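Local coordinates for thioesterase superfamily protein (Shewanella loihica, PDB 2PRX), which probably hydrolyses thioesters as a two-subunit enzyme of the hot-dog thioesterase type, at residues G55-D67 / T97-M110. Residues are numbered along the deposited sequence; the frame is centred on the assembly and turned at random.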
loop_
_atom_site.group_PDB
_atom_site.type_symbol
_atom_site.label_atom_id
_atom_site.label_comp_id
_atom_site.label_asym_id
_atom_site.label_seq_id
_atom_site.Cartn_x
_atom_site.Cartn_y
_atom_site.Cartn_z
ATOM N N GLY A 55 -13.489 9.708 -10.232
ATOM C CA GLY A 55 -13.870 10.639 -9.191
ATOM C C GLY A 55 -13.122 10.436 -7.885
ATOM O O GLY A 55 -13.241 11.296 -7.007
ATOM N N PHE A 56 -12.414 9.322 -7.776
ATOM C CA PHE A 56 -11.719 8.934 -6.560
ATOM C C PHE A 56 -10.292 8.457 -6.850
ATOM O O PHE A 56 -9.947 8.132 -7.985
ATOM C CB PHE A 56 -12.463 7.833 -5.806
ATOM C CG PHE A 56 -13.898 8.173 -5.442
ATOM C CD1 PHE A 56 -14.212 8.989 -4.375
ATOM C CD2 PHE A 56 -14.925 7.649 -6.216
ATOM C CE1 PHE A 56 -15.527 9.288 -4.074
ATOM C CE2 PHE A 56 -16.241 7.932 -5.910
ATOM C CZ PHE A 56 -16.551 8.750 -4.838
ATOM N N VAL A 57 -9.511 8.433 -5.791
ATOM C CA VAL A 57 -8.095 8.189 -5.771
ATOM C C VAL A 57 -7.724 6.746 -5.460
ATOM O O VAL A 57 -8.221 6.130 -4.526
ATOM C CB VAL A 57 -7.374 9.036 -4.696
ATOM C CG1 VAL A 57 -5.934 8.545 -4.542
ATOM C CG2 VAL A 57 -7.445 10.514 -5.029
ATOM N N TYR A 58 -6.791 6.251 -6.273
ATOM C CA TYR A 58 -6.284 4.895 -6.133
ATOM C C TYR A 58 -5.814 4.586 -4.726
ATOM O O TYR A 58 -5.016 5.288 -4.115
ATOM C CB TYR A 58 -5.148 4.729 -7.154
ATOM C CG TYR A 58 -4.556 3.343 -7.131
ATOM C CD1 TYR A 58 -5.385 2.240 -7.002
ATOM C CD2 TYR A 58 -3.189 3.175 -7.225
ATOM C CE1 TYR A 58 -4.849 0.966 -6.973
ATOM C CE2 TYR A 58 -2.651 1.909 -7.203
ATOM C CZ TYR A 58 -3.483 0.820 -7.076
ATOM O OH TYR A 58 -2.928 -0.437 -7.057
ATOM N N GLY A 59 -6.286 3.481 -4.165
ATOM C CA GLY A 59 -5.853 2.963 -2.894
ATOM C C GLY A 59 -4.378 2.657 -2.776
ATOM O O GLY A 59 -3.818 2.924 -1.698
ATOM N N GLY A 60 -3.711 2.130 -3.803
ATOM C CA GLY A 60 -2.283 1.870 -3.801
ATOM C C GLY A 60 -1.445 3.145 -3.535
ATOM O O GLY A 60 -0.492 3.062 -2.800
ATOM N N LEU A 61 -1.851 4.194 -4.239
ATOM C CA LEU A 61 -1.243 5.507 -4.053
ATOM C C LEU A 61 -1.409 5.951 -2.611
ATOM O O LEU A 61 -0.452 6.369 -1.963
ATOM C CB LEU A 61 -1.858 6.550 -5.009
ATOM C CG LEU A 61 -1.250 7.948 -4.816
ATOM C CD1 LEU A 61 0.254 7.949 -5.047
ATOM C CD2 LEU A 61 -1.927 8.933 -5.747
ATOM N N ILE A 62 -2.616 5.855 -2.081
ATOM C CA ILE A 62 -2.880 6.199 -0.670
ATOM C C ILE A 62 -2.019 5.356 0.234
ATOM O O ILE A 62 -1.281 5.846 1.094
ATOM C CB ILE A 62 -4.397 6.058 -0.412
ATOM C CG1 ILE A 62 -5.181 7.024 -1.283
ATOM C CG2 ILE A 62 -4.747 6.202 1.054
ATOM C CD1 ILE A 62 -6.629 7.263 -0.941
ATOM N N ALA A 63 -2.005 4.037 0.082
ATOM C CA ALA A 63 -1.128 3.218 0.903
ATOM C C ALA A 63 0.342 3.582 0.712
ATOM O O ALA A 63 1.104 3.429 1.681
ATOM C CB ALA A 63 -1.313 1.734 0.602
ATOM N N SER A 64 0.697 4.033 -0.479
ATOM C CA SER A 64 2.070 4.398 -0.799
ATOM C C SER A 64 2.483 5.636 0.010
ATOM O O SER A 64 3.604 5.605 0.537
ATOM C CB SER A 64 2.322 4.695 -2.271
ATOM O OG SER A 64 1.961 3.640 -3.139
ATOM N N LEU A 65 1.601 6.627 0.064
ATOM C CA LEU A 65 1.916 7.901 0.764
ATOM C C LEU A 65 1.940 7.700 2.255
ATOM O O LEU A 65 2.680 8.359 3.028
ATOM C CB LEU A 65 0.915 8.973 0.344
ATOM C CG LEU A 65 0.858 9.302 -1.160
ATOM C CD1 LEU A 65 -0.374 10.116 -1.491
ATOM C CD2 LEU A 65 2.123 10.036 -1.583
ATOM N N ILE A 66 1.165 6.787 2.818
ATOM C CA ILE A 66 1.272 6.557 4.261
ATOM C C ILE A 66 2.624 5.954 4.632
ATOM O O ILE A 66 3.269 6.320 5.623
ATOM C CB ILE A 66 0.130 5.652 4.745
ATOM C CG1 ILE A 66 -1.203 6.391 4.899
ATOM C CG2 ILE A 66 0.535 4.933 6.008
ATOM C CD1 ILE A 66 -2.388 5.456 4.777
ATOM N N ASP A 67 3.062 5.012 3.805
ATOM C CA ASP A 67 4.345 4.342 3.968
ATOM C C ASP A 67 5.506 5.321 3.976
ATOM O O ASP A 67 6.384 5.278 4.832
ATOM C CB ASP A 67 4.520 3.345 2.829
ATOM C CG ASP A 67 5.780 2.516 2.842
ATOM O OD1 ASP A 67 6.622 2.683 3.738
ATOM O OD2 ASP A 67 5.900 1.665 1.924
ATOM N N THR A 97 9.817 -0.015 6.517
ATOM C CA THR A 97 8.548 -0.467 7.078
ATOM C C THR A 97 8.652 -1.946 7.418
ATOM O O THR A 97 9.112 -2.712 6.576
ATOM C CB THR A 97 7.377 -0.252 6.101
ATOM O OG1 THR A 97 7.160 1.143 5.862
ATOM C CG2 THR A 97 6.096 -0.817 6.698
ATOM N N ALA A 98 8.249 -2.368 8.605
ATOM C CA ALA A 98 8.245 -3.792 8.945
ATOM C C ALA A 98 6.829 -4.334 8.874
ATOM O O ALA A 98 6.513 -5.451 8.452
ATOM C CB ALA A 98 8.879 -4.009 10.316
ATOM N N ALA A 99 5.905 -3.485 9.297
ATOM C CA ALA A 99 4.483 -3.760 9.178
ATOM C C ALA A 99 3.751 -2.442 8.953
ATOM O O ALA A 99 4.056 -1.378 9.500
ATOM C CB ALA A 99 4.068 -4.534 10.405
ATOM N N LEU A 100 2.756 -2.492 8.082
ATOM C CA LEU A 100 1.881 -1.372 7.793
ATOM C C LEU A 100 0.464 -1.952 7.628
ATOM O O LEU A 100 0.272 -2.738 6.695
ATOM C CB LEU A 100 2.235 -0.567 6.562
ATOM C CG LEU A 100 1.457 0.717 6.269
ATOM C CD1 LEU A 100 1.489 1.706 7.431
ATOM C CD2 LEU A 100 2.022 1.387 5.020
ATOM N N ASN A 101 -0.415 -1.589 8.524
ATOM C CA ASN A 101 -1.817 -1.918 8.616
ATOM C C ASN A 101 -2.646 -0.683 8.331
ATOM O O ASN A 101 -2.486 0.420 8.855
ATOM C CB ASN A 101 -2.131 -2.547 9.972
ATOM C CG ASN A 101 -1.132 -3.674 10.203
ATOM O OD1 ASN A 101 -0.828 -4.398 9.255
ATOM N ND2 ASN A 101 -0.645 -3.796 11.426
ATOM N N ILE A 102 -3.567 -0.853 7.388
ATOM C CA ILE A 102 -4.339 0.271 6.908
ATOM C C ILE A 102 -5.820 -0.094 6.744
ATOM O O ILE A 102 -6.113 -1.067 6.053
ATOM C CB ILE A 102 -3.801 0.807 5.572
ATOM C CG1 ILE A 102 -2.301 1.100 5.576
ATOM C CG2 ILE A 102 -4.577 2.036 5.125
ATOM C CD1 ILE A 102 -1.711 1.454 4.232
ATOM N N ASP A 103 -6.701 0.649 7.357
ATOM C CA ASP A 103 -8.129 0.736 7.355
ATOM C C ASP A 103 -8.568 1.892 6.458
ATOM O O ASP A 103 -8.223 3.055 6.683
ATOM C CB ASP A 103 -8.677 0.957 8.770
ATOM C CG ASP A 103 -8.034 -0.036 9.731
ATOM O OD1 ASP A 103 -8.412 -1.224 9.628
ATOM O OD2 ASP A 103 -7.162 0.376 10.531
ATOM N N TYR A 104 -9.345 1.540 5.454
ATOM C CA TYR A 104 -9.902 2.460 4.481
ATOM C C TYR A 104 -11.273 2.928 4.928
ATOM O O TYR A 104 -12.294 2.274 4.799
ATOM C CB TYR A 104 -9.910 1.751 3.126
ATOM C CG TYR A 104 -8.505 1.577 2.592
ATOM C CD1 TYR A 104 -7.905 2.583 1.838
ATOM C CD2 TYR A 104 -7.775 0.442 2.856
ATOM C CE1 TYR A 104 -6.617 2.424 1.358
ATOM C CE2 TYR A 104 -6.495 0.268 2.381
ATOM C CZ TYR A 104 -5.910 1.272 1.627
ATOM O OH TYR A 104 -4.632 1.096 1.152
ATOM N N LEU A 105 -11.330 4.123 5.504
ATOM C CA LEU A 105 -12.509 4.595 6.208
ATOM C C LEU A 105 -13.532 5.219 5.277
ATOM O O LEU A 105 -14.724 5.258 5.595
ATOM C CB LEU A 105 -12.058 5.583 7.314
ATOM C CG LEU A 105 -11.084 4.987 8.325
ATOM C CD1 LEU A 105 -10.634 6.005 9.371
ATOM C CD2 LEU A 105 -11.701 3.782 9.022
ATOM N N ALA A 106 -13.077 5.715 4.125
ATOM C CA ALA A 106 -13.976 6.288 3.131
ATOM C C ALA A 106 -13.305 6.398 1.771
ATOM O O ALA A 106 -12.079 6.336 1.644
ATOM C CB ALA A 106 -14.457 7.665 3.587
ATOM N N PRO A 107 -14.103 6.569 0.719
ATOM C CA PRO A 107 -13.520 6.838 -0.598
ATOM C C PRO A 107 -12.827 8.211 -0.601
ATOM O O PRO A 107 -13.310 9.151 0.042
ATOM C CB PRO A 107 -14.707 6.846 -1.544
ATOM C CG PRO A 107 -15.929 6.569 -0.745
ATOM C CD PRO A 107 -15.570 6.505 0.698
ATOM N N THR A 108 -11.714 8.273 -1.309
ATOM C CA THR A 108 -10.856 9.467 -1.378
ATOM C C THR A 108 -11.085 10.215 -2.677
ATOM O O THR A 108 -10.673 9.757 -3.740
ATOM C CB THR A 108 -9.372 9.106 -1.251
ATOM O OG1 THR A 108 -9.202 8.292 -0.078
ATOM C CG2 THR A 108 -8.526 10.350 -1.005
ATOM N N PRO A 109 -11.775 11.351 -2.616
ATOM C CA PRO A 109 -12.070 12.122 -3.827
ATOM C C PRO A 109 -10.835 12.541 -4.603
ATOM O O PRO A 109 -9.765 12.863 -4.085
ATOM C CB PRO A 109 -12.777 13.372 -3.297
ATOM C CG PRO A 109 -13.368 12.911 -2.008
ATOM C CD PRO A 109 -12.356 11.969 -1.415
HETATM N N MSE A 110 -11.013 12.517 -5.927
HETATM C CA MSE A 110 -9.987 12.960 -6.846
HETATM C C MSE A 110 -10.034 14.492 -6.941
HETATM O O MSE A 110 -11.105 15.053 -6.718
HETATM C CB MSE A 110 -10.145 12.361 -8.237
HETATM C CG MSE A 110 -9.183 12.872 -9.297
HETATM SE SE MSE A 110 -7.320 12.616 -8.818
HETATM C CE MSE A 110 -7.518 10.714 -9.050
#
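I66 of the helix and L100 and I102 of the strand make the apolar centre, where two turns of helix 59-67 lie across strand 99-104. CG2 of I66 rests on L100 CD1 at 3.7 Å, while its CD1 meets I102 CG2 tip to tip. Isoleucine and leucine suit this layer because each branched side chain offers methyls in more than one direction. One turn earlier the small A63 brings the helix close, its CB lying 3.7 Å from I102 CD1 and also touching the hydroxyl of Y104. The Y104 ring stands with one face over I102 CG2, and its OH makes a weak hydrogen bond to G59 O. Further toward the start of the helix, I62 points its CD1 at the T108 side chain, and V57 CB packs on T108 CB at 4.0 Å.

Here the two segments are joined through their backbones: V57 N donates to T108 O, nearly in line with the C=O (2.7 Å), and M110 N to G55 O at 2.8 Å with an N-H...O angle of 169°. G55 has a positive phi, at which a CB would jam against the carbonyl O before it. Between these bonds, F56 lays its ring beside P107, CD1 3.6 Å from P107 CB, with T108 O at the ring edge. A serine in place of F56 would probably leave P107 without its aromatic neighbour and open a gap beside it. At the opposite end, beyond L100, D67 has CG anti to the backbone N (chi1 -178°), which carries the carboxylate toward T97, where OG1 probably donates to OD1, although the place of that hydroxyl is less sure.

A99 to D103 pair antiparallel with a strand of the second subunit, continuing the sheet across the interface. A curved antiparallel sheet wrapped round a long helix, continued across the dimer, is the hot-dog fold.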